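Local structure of ABC transporter periplasmic peptide-binding protein (Pseudoalteromonas, 4QFO) at residues 325-330 with 384-389; 377-382 with 415-420. The protein probably binds dipeptides or other short peptides in the periplasm and delivers them to an ABC transporter for uptake. All blocks are in the same frame, centred on the assembly; numbering follows the deposited sequence.

Contact 1: residues 325-330 with 384-389; sequences AVYYGN and IYNPNA. With LEU (leucine), chain D.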
loop_
_atom_site.group_PDB
_atom_site.type_symbol
_atom_site.label_atom_id
_atom_site.label_comp_id
_atom_site.label_asym_id
_atom_site.label_seq_id
_atom_site.Cartn_x
_atom_site.Cartn_y
_atom_site.Cartn_z
ATOM N N ALA A 325 8.737 -16.953 16.278
ATOM C CA ALA A 325 9.535 -17.561 15.204
ATOM C C ALA A 325 9.534 -16.769 13.893
ATOM O O ALA A 325 10.528 -16.764 13.172
ATOM C CB ALA A 325 9.060 -18.979 14.943
ATOM N N VAL A 326 8.416 -16.129 13.571
ATOM C CA VAL A 326 8.334 -15.305 12.371
ATOM C C VAL A 326 8.735 -13.843 12.645
ATOM O O VAL A 326 9.590 -13.271 11.960
ATOM C CB VAL A 326 6.924 -15.353 11.754
ATOM C CG1 VAL A 326 6.811 -14.360 10.600
ATOM C CG2 VAL A 326 6.579 -16.785 11.309
ATOM N N TYR A 327 8.127 -13.236 13.657
ATOM C CA TYR A 327 8.412 -11.832 13.937
ATOM C C TYR A 327 9.626 -11.609 14.826
ATOM O O TYR A 327 9.996 -10.464 15.060
ATOM C CB TYR A 327 7.189 -11.128 14.517
ATOM C CG TYR A 327 6.070 -10.996 13.513
ATOM C CD1 TYR A 327 5.984 -9.882 12.673
ATOM C CD2 TYR A 327 5.102 -11.990 13.396
ATOM C CE1 TYR A 327 4.963 -9.762 11.754
ATOM C CE2 TYR A 327 4.074 -11.880 12.476
ATOM C CZ TYR A 327 4.007 -10.766 11.658
ATOM O OH TYR A 327 2.983 -10.674 10.738
ATOM N N TYR A 328 10.234 -12.696 15.308
ATOM C CA TYR A 328 11.452 -12.629 16.125
ATOM C C TYR A 328 11.282 -11.705 17.325
ATOM O O TYR A 328 12.185 -10.943 17.652
ATOM C CB TYR A 328 12.628 -12.125 15.286
ATOM C CG TYR A 328 13.283 -13.183 14.437
ATOM C CD1 TYR A 328 12.518 -14.016 13.624
ATOM C CD2 TYR A 328 14.673 -13.342 14.434
ATOM C CE1 TYR A 328 13.107 -14.987 12.839
ATOM C CE2 TYR A 328 15.279 -14.311 13.650
ATOM C CZ TYR A 328 14.488 -15.135 12.856
ATOM O OH TYR A 328 15.070 -16.111 12.076
ATOM N N GLY A 329 10.114 -11.746 17.955
ATOM C CA GLY A 329 9.833 -10.872 19.078
ATOM C C GLY A 329 9.606 -9.409 18.734
ATOM O O GLY A 329 9.395 -8.604 19.637
ATOM N N ASN A 330 9.631 -9.049 17.451
ATOM C CA ASN A 330 9.521 -7.633 17.079
ATOM C C ASN A 330 8.129 -7.103 16.752
ATOM O O ASN A 330 7.907 -5.898 16.746
ATOM C CB ASN A 330 10.484 -7.284 15.944
ATOM C CG ASN A 330 11.935 -7.412 16.362
ATOM O OD1 ASN A 330 12.331 -6.911 17.412
ATOM N ND2 ASN A 330 12.731 -8.107 15.551
ATOM N N ILE A 384 6.305 -5.361 5.603
ATOM C CA ILE A 384 6.335 -4.794 6.938
ATOM C C ILE A 384 5.422 -5.609 7.842
ATOM O O ILE A 384 5.783 -5.949 8.971
ATOM C CB ILE A 384 5.913 -3.320 6.928
ATOM C CG1 ILE A 384 6.908 -2.507 6.103
ATOM C CG2 ILE A 384 5.833 -2.764 8.358
ATOM C CD1 ILE A 384 6.327 -1.161 5.617
ATOM N N TYR A 385 4.255 -5.965 7.322
ATOM C CA TYR A 385 3.256 -6.638 8.133
ATOM C C TYR A 385 3.551 -8.114 8.336
ATOM O O TYR A 385 2.930 -8.760 9.178
ATOM C CB TYR A 385 1.850 -6.432 7.554
ATOM C CG TYR A 385 1.730 -6.621 6.056
ATOM C CD1 TYR A 385 1.541 -7.883 5.507
ATOM C CD2 TYR A 385 1.771 -5.531 5.192
ATOM C CE1 TYR A 385 1.407 -8.057 4.144
ATOM C CE2 TYR A 385 1.644 -5.690 3.825
ATOM C CZ TYR A 385 1.465 -6.965 3.308
ATOM O OH TYR A 385 1.332 -7.145 1.950
ATOM N N ASN A 386 4.513 -8.640 7.582
ATOM C CA ASN A 386 4.818 -10.075 7.602
ATOM C C ASN A 386 6.160 -10.342 6.943
ATOM O O ASN A 386 6.260 -10.367 5.718
ATOM C CB ASN A 386 3.723 -10.906 6.909
ATOM C CG ASN A 386 3.940 -12.421 7.064
ATOM O OD1 ASN A 386 5.043 -12.885 7.389
ATOM N ND2 ASN A 386 2.880 -13.191 6.839
ATOM N N PRO A 387 7.202 -10.511 7.769
ATOM C CA PRO A 387 8.574 -10.678 7.285
ATOM C C PRO A 387 8.823 -12.032 6.617
ATOM O O PRO A 387 9.828 -12.162 5.928
ATOM C CB PRO A 387 9.416 -10.540 8.560
ATOM C CG PRO A 387 8.475 -10.882 9.688
ATOM C CD PRO A 387 7.137 -10.368 9.235
ATOM N N ASN A 388 7.935 -13.009 6.812
ATOM C CA ASN A 388 8.145 -14.336 6.242
ATOM C C ASN A 388 6.896 -15.200 6.142
ATOM O O ASN A 388 6.672 -16.081 6.978
ATOM C CB ASN A 388 9.208 -15.093 7.041
ATOM C CG ASN A 388 9.795 -16.259 6.261
ATOM O OD1 ASN A 388 9.192 -16.756 5.312
ATOM N ND2 ASN A 388 10.962 -16.713 6.676
ATOM N N ALA A 389 6.114 -14.981 5.092
ATOM C CA ALA A 389 4.830 -15.654 4.942
ATOM C C ALA A 389 4.991 -17.165 4.779
ATOM O O ALA A 389 4.173 -17.936 5.277
ATOM C CB ALA A 389 4.051 -15.064 3.757
HETATM N N LEU D . 0.131 -2.811 -0.534
HETATM C CA LEU D . 0.432 -4.215 -0.331
HETATM C C LEU D . 1.926 -4.320 -0.073
HETATM O O LEU D . 2.695 -3.539 -0.648
HETATM C CB LEU D . 0.076 -5.006 -1.587
HETATM C CG LEU D . -1.274 -5.712 -1.719
HETATM C CD1 LEU D . -2.351 -5.039 -0.903
HETATM C CD2 LEU D . -1.669 -5.839 -3.194
HETATM O OXT LEU D . 2.401 -5.172 0.693
#

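Contact 2: residues 377-382 with 415-420; sequences WAMPVS and NTFIQR. With LEU (leucine), chain D.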
loop_
_atom_site.group_PDB
_atom_site.type_symbol
_atom_site.label_atom_id
_atom_site.label_comp_id
_atom_site.label_asym_id
_atom_site.label_seq_id
_atom_site.Cartn_x
_atom_site.Cartn_y
_atom_site.Cartn_z
ATOM N N TRP A 377 -2.025 -19.580 0.567
ATOM C CA TRP A 377 -1.172 -18.866 -0.367
ATOM C C TRP A 377 -0.254 -17.928 0.420
ATOM O O TRP A 377 -0.727 -17.083 1.178
ATOM C CB TRP A 377 -2.034 -18.075 -1.356
ATOM C CG TRP A 377 -2.693 -18.932 -2.398
ATOM C CD1 TRP A 377 -3.458 -20.053 -2.191
ATOM C CD2 TRP A 377 -2.660 -18.726 -3.814
ATOM N NE1 TRP A 377 -3.893 -20.554 -3.393
ATOM C CE2 TRP A 377 -3.414 -19.763 -4.405
ATOM C CE3 TRP A 377 -2.053 -17.775 -4.642
ATOM C CZ2 TRP A 377 -3.579 -19.871 -5.783
ATOM C CZ3 TRP A 377 -2.231 -17.877 -6.015
ATOM C CH2 TRP A 377 -2.982 -18.919 -6.571
ATOM N N ALA A 378 1.049 -18.089 0.242
ATOM C CA ALA A 378 2.035 -17.373 1.027
ATOM C C ALA A 378 2.833 -16.422 0.154
ATOM O O ALA A 378 3.337 -16.807 -0.899
ATOM C CB ALA A 378 2.966 -18.353 1.696
ATOM N N MET A 379 2.946 -15.182 0.605
ATOM C CA MET A 379 3.735 -14.158 -0.088
ATOM C C MET A 379 5.191 -14.564 -0.211
ATOM O O MET A 379 5.782 -15.060 0.747
ATOM C CB MET A 379 3.640 -12.821 0.649
ATOM C CG MET A 379 2.229 -12.464 1.043
ATOM S SD MET A 379 2.142 -10.854 1.792
ATOM C CE MET A 379 2.843 -11.212 3.389
ATOM N N PRO A 380 5.772 -14.342 -1.398
ATOM C CA PRO A 380 7.148 -14.717 -1.750
ATOM C C PRO A 380 8.201 -13.736 -1.256
ATOM O O PRO A 380 9.389 -14.054 -1.326
ATOM C CB PRO A 380 7.124 -14.670 -3.284
ATOM C CG PRO A 380 6.207 -13.564 -3.575
ATOM C CD PRO A 380 5.078 -13.722 -2.537
ATOM N N VAL A 381 7.791 -12.547 -0.828
ATOM C CA VAL A 381 8.742 -11.556 -0.328
ATOM C C VAL A 381 8.304 -11.038 1.032
ATOM O O VAL A 381 7.138 -11.173 1.438
ATOM C CB VAL A 381 8.919 -10.360 -1.287
ATOM C CG1 VAL A 381 9.647 -10.779 -2.573
ATOM C CG2 VAL A 381 7.577 -9.731 -1.614
ATOM N N SER A 382 9.260 -10.446 1.730
ATOM C CA SER A 382 9.064 -9.939 3.071
ATOM C C SER A 382 8.292 -8.607 3.020
ATOM O O SER A 382 8.583 -7.759 2.183
ATOM C CB SER A 382 10.439 -9.776 3.720
ATOM O OG SER A 382 10.362 -9.115 4.962
ATOM N N ASN A 415 4.275 -10.032 -7.899
ATOM C CA ASN A 415 3.264 -9.385 -8.731
ATOM C C ASN A 415 2.278 -10.392 -9.302
ATOM O O ASN A 415 1.082 -10.108 -9.387
ATOM C CB ASN A 415 3.900 -8.562 -9.856
ATOM C CG ASN A 415 4.726 -7.401 -9.333
ATOM O OD1 ASN A 415 4.294 -6.675 -8.438
ATOM N ND2 ASN A 415 5.921 -7.218 -9.892
ATOM N N THR A 416 2.783 -11.565 -9.685
ATOM C CA THR A 416 1.934 -12.604 -10.246
ATOM C C THR A 416 0.989 -13.089 -9.157
ATOM O O THR A 416 -0.188 -13.311 -9.401
ATOM C CB THR A 416 2.762 -13.793 -10.788
ATOM O OG1 THR A 416 3.752 -13.322 -11.721
ATOM C CG2 THR A 416 1.851 -14.812 -11.473
ATOM N N PHE A 417 1.544 -13.261 -7.960
ATOM C CA PHE A 417 0.821 -13.630 -6.740
ATOM C C PHE A 417 -0.363 -12.704 -6.466
ATOM O O PHE A 417 -1.502 -13.153 -6.308
ATOM C CB PHE A 417 1.798 -13.559 -5.566
ATOM C CG PHE A 417 1.230 -14.029 -4.264
ATOM C CD1 PHE A 417 1.283 -15.376 -3.911
ATOM C CD2 PHE A 417 0.677 -13.123 -3.366
ATOM C CE1 PHE A 417 0.763 -15.810 -2.705
ATOM C CE2 PHE A 417 0.157 -13.561 -2.155
ATOM C CZ PHE A 417 0.203 -14.905 -1.825
ATOM N N ILE A 418 -0.086 -11.406 -6.413
ATOM C CA ILE A 418 -1.130 -10.413 -6.197
ATOM C C ILE A 418 -2.250 -10.507 -7.250
ATOM O O ILE A 418 -3.445 -10.476 -6.929
ATOM C CB ILE A 418 -0.515 -9.002 -6.167
ATOM C CG1 ILE A 418 0.205 -8.790 -4.830
ATOM C CG2 ILE A 418 -1.570 -7.945 -6.411
ATOM C CD1 ILE A 418 1.020 -7.515 -4.776
ATOM N N GLN A 419 -1.857 -10.624 -8.510
ATOM C CA GLN A 419 -2.809 -10.786 -9.596
ATOM C C GLN A 419 -3.758 -11.991 -9.389
ATOM O O GLN A 419 -4.964 -11.907 -9.640
ATOM C CB GLN A 419 -2.037 -10.928 -10.901
ATOM C CG GLN A 419 -2.787 -11.641 -11.993
ATOM C CD GLN A 419 -3.508 -10.692 -12.902
ATOM O OE1 GLN A 419 -3.947 -9.618 -12.480
ATOM N NE2 GLN A 419 -3.623 -11.069 -14.172
ATOM N N ARG A 420 -3.215 -13.108 -8.920
ATOM C CA ARG A 420 -4.017 -14.317 -8.777
ATOM C C ARG A 420 -4.915 -14.299 -7.551
ATOM O O ARG A 420 -5.970 -14.944 -7.539
ATOM C CB ARG A 420 -3.129 -15.551 -8.846
ATOM C CG ARG A 420 -2.577 -15.694 -10.246
ATOM C CD ARG A 420 -1.729 -16.907 -10.442
ATOM N NE ARG A 420 -1.321 -16.999 -11.838
ATOM C CZ ARG A 420 -0.367 -17.807 -12.285
ATOM N NH1 ARG A 420 0.285 -18.592 -11.440
ATOM N NH2 ARG A 420 -0.057 -17.823 -13.574
HETATM N N LEU D . 0.131 -2.811 -0.534
HETATM C CA LEU D . 0.432 -4.215 -0.331
HETATM C C LEU D . 1.926 -4.320 -0.073
HETATM O O LEU D . 2.695 -3.539 -0.648
HETATM C CB LEU D . 0.076 -5.006 -1.587
HETATM C CG LEU D . -1.274 -5.712 -1.719
HETATM C CD1 LEU D . -2.351 -5.039 -0.903
HETATM C CD2 LEU D . -1.669 -5.839 -3.194
HETATM O OXT LEU D . 2.401 -5.172 0.693
#

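Contact 1: residues 325-330 with 384-389
Y327 reaches from the turn after helix 319-325 to P387 and the backbone of Y385. With CG anti to its carbonyl carbon (chi1 -68°), CB starts off to the side and the ring brings the far end up to 384-389. One ring side then runs past the proline: Y327 CD1 lies 3.7 Å and Y327 CE1 3.4 Å from P387 CD, which approaches obliquely while the two side chains cross at about a right angle. At the tip, Y327 OH donates a hydrogen bond to Y385 O, modelled at a doubtfully short 2.5 Å, and this oxygen sits at the ring edge, in its plane. A phenylalanine in place of Y327 would probably keep the proline contact but leave the Y385 carbonyl without this donor, loosening the backbone that carries Y385. The arrangement is consistent with Y327 helping, as a second-shell residue, to position Y385, whose OH donates to OXT of the bound leucine at 2.6 Å. Beside the tyrosine, V326 CG1 packs 4.0 Å from P387 CG. The 386-388 backbone is folded by an Asx turn, N388 N donating to N386 OD1 at 3.0 Å, and N388 OD1 caps the next helix at K391 N. V326 and Y327 both lean on M392 of helix 389-401, and Y327 also touches A504 of strand 500-513, wedged between helix and strand.

Contact 2: residues 377-382 with 415-420
F417 lays one face of its ring against M379 CA and the pyrrolidine CD of P380. M379 CA makes a CH-pi contact, 4.2 Å from the F417 ring centroid and 19° off the normal, and P380 CD lies over the same face, likewise offset toward the rim. CG anti to the backbone N (chi1 -175°) swings the ring off helix 414-422 toward the end of strand 372-378. Its outer atoms are in contact as well: A378 O stands oblique to the ring, 3.3 Å from F417 CE1, and F417 CE2 lies 4.0 Å from M379 CG. W377 comes alongside, the two side chains sliding past each other in opposite directions; its CB is 3.8 Å from F417 CE1, which meets the indole near its plane, at the edge. R420 touches the indole through its aliphatic base, CB lying 3.8 Å from W377 CZ3. The extended chain then carries the guanidinium away, with T416 CG2 over one face and a cation-pi contact to Y412. I418 points elsewhere, its CD1 packing 3.5 Å from CD2 of the bound leucine. The same helix thus packs on the strand and lines the ligand pocket. Strand 372-378 runs parallel to 405-410 and 428-434, and helix 414-422 lies between those two in sequence. An apolar helix face laid on parallel strands, with the ligand held by the loop that follows the strand and by the helix, is in keeping with the alpha/beta lobes of periplasmic binding proteins.

How the contacts relate
From the N terminus the order is 325-330, 377-382, 384-389, 415-420, so the two contacts cross. Contact 1 closes a loop of 53 residues that includes strand 372-378; contact 2 opens within it and closes a 32-residue loop holding helix 389-401 and strand 405-410. Only R383, hydrogen-bonded to the bound leucine, separates the two inner segments, which touch directly: M379 CE packs 3.5 Å from Y385 CE1, and S382 OG makes a weak hydrogen bond to P387 O. Y385 in contact 1 hydrogen-bonds the leucine carboxylate, while I418 on the helix segment of contact 2 packs on its side chain, tying the region after helix 319-325 to helix 414-422 through one ligand-binding loop.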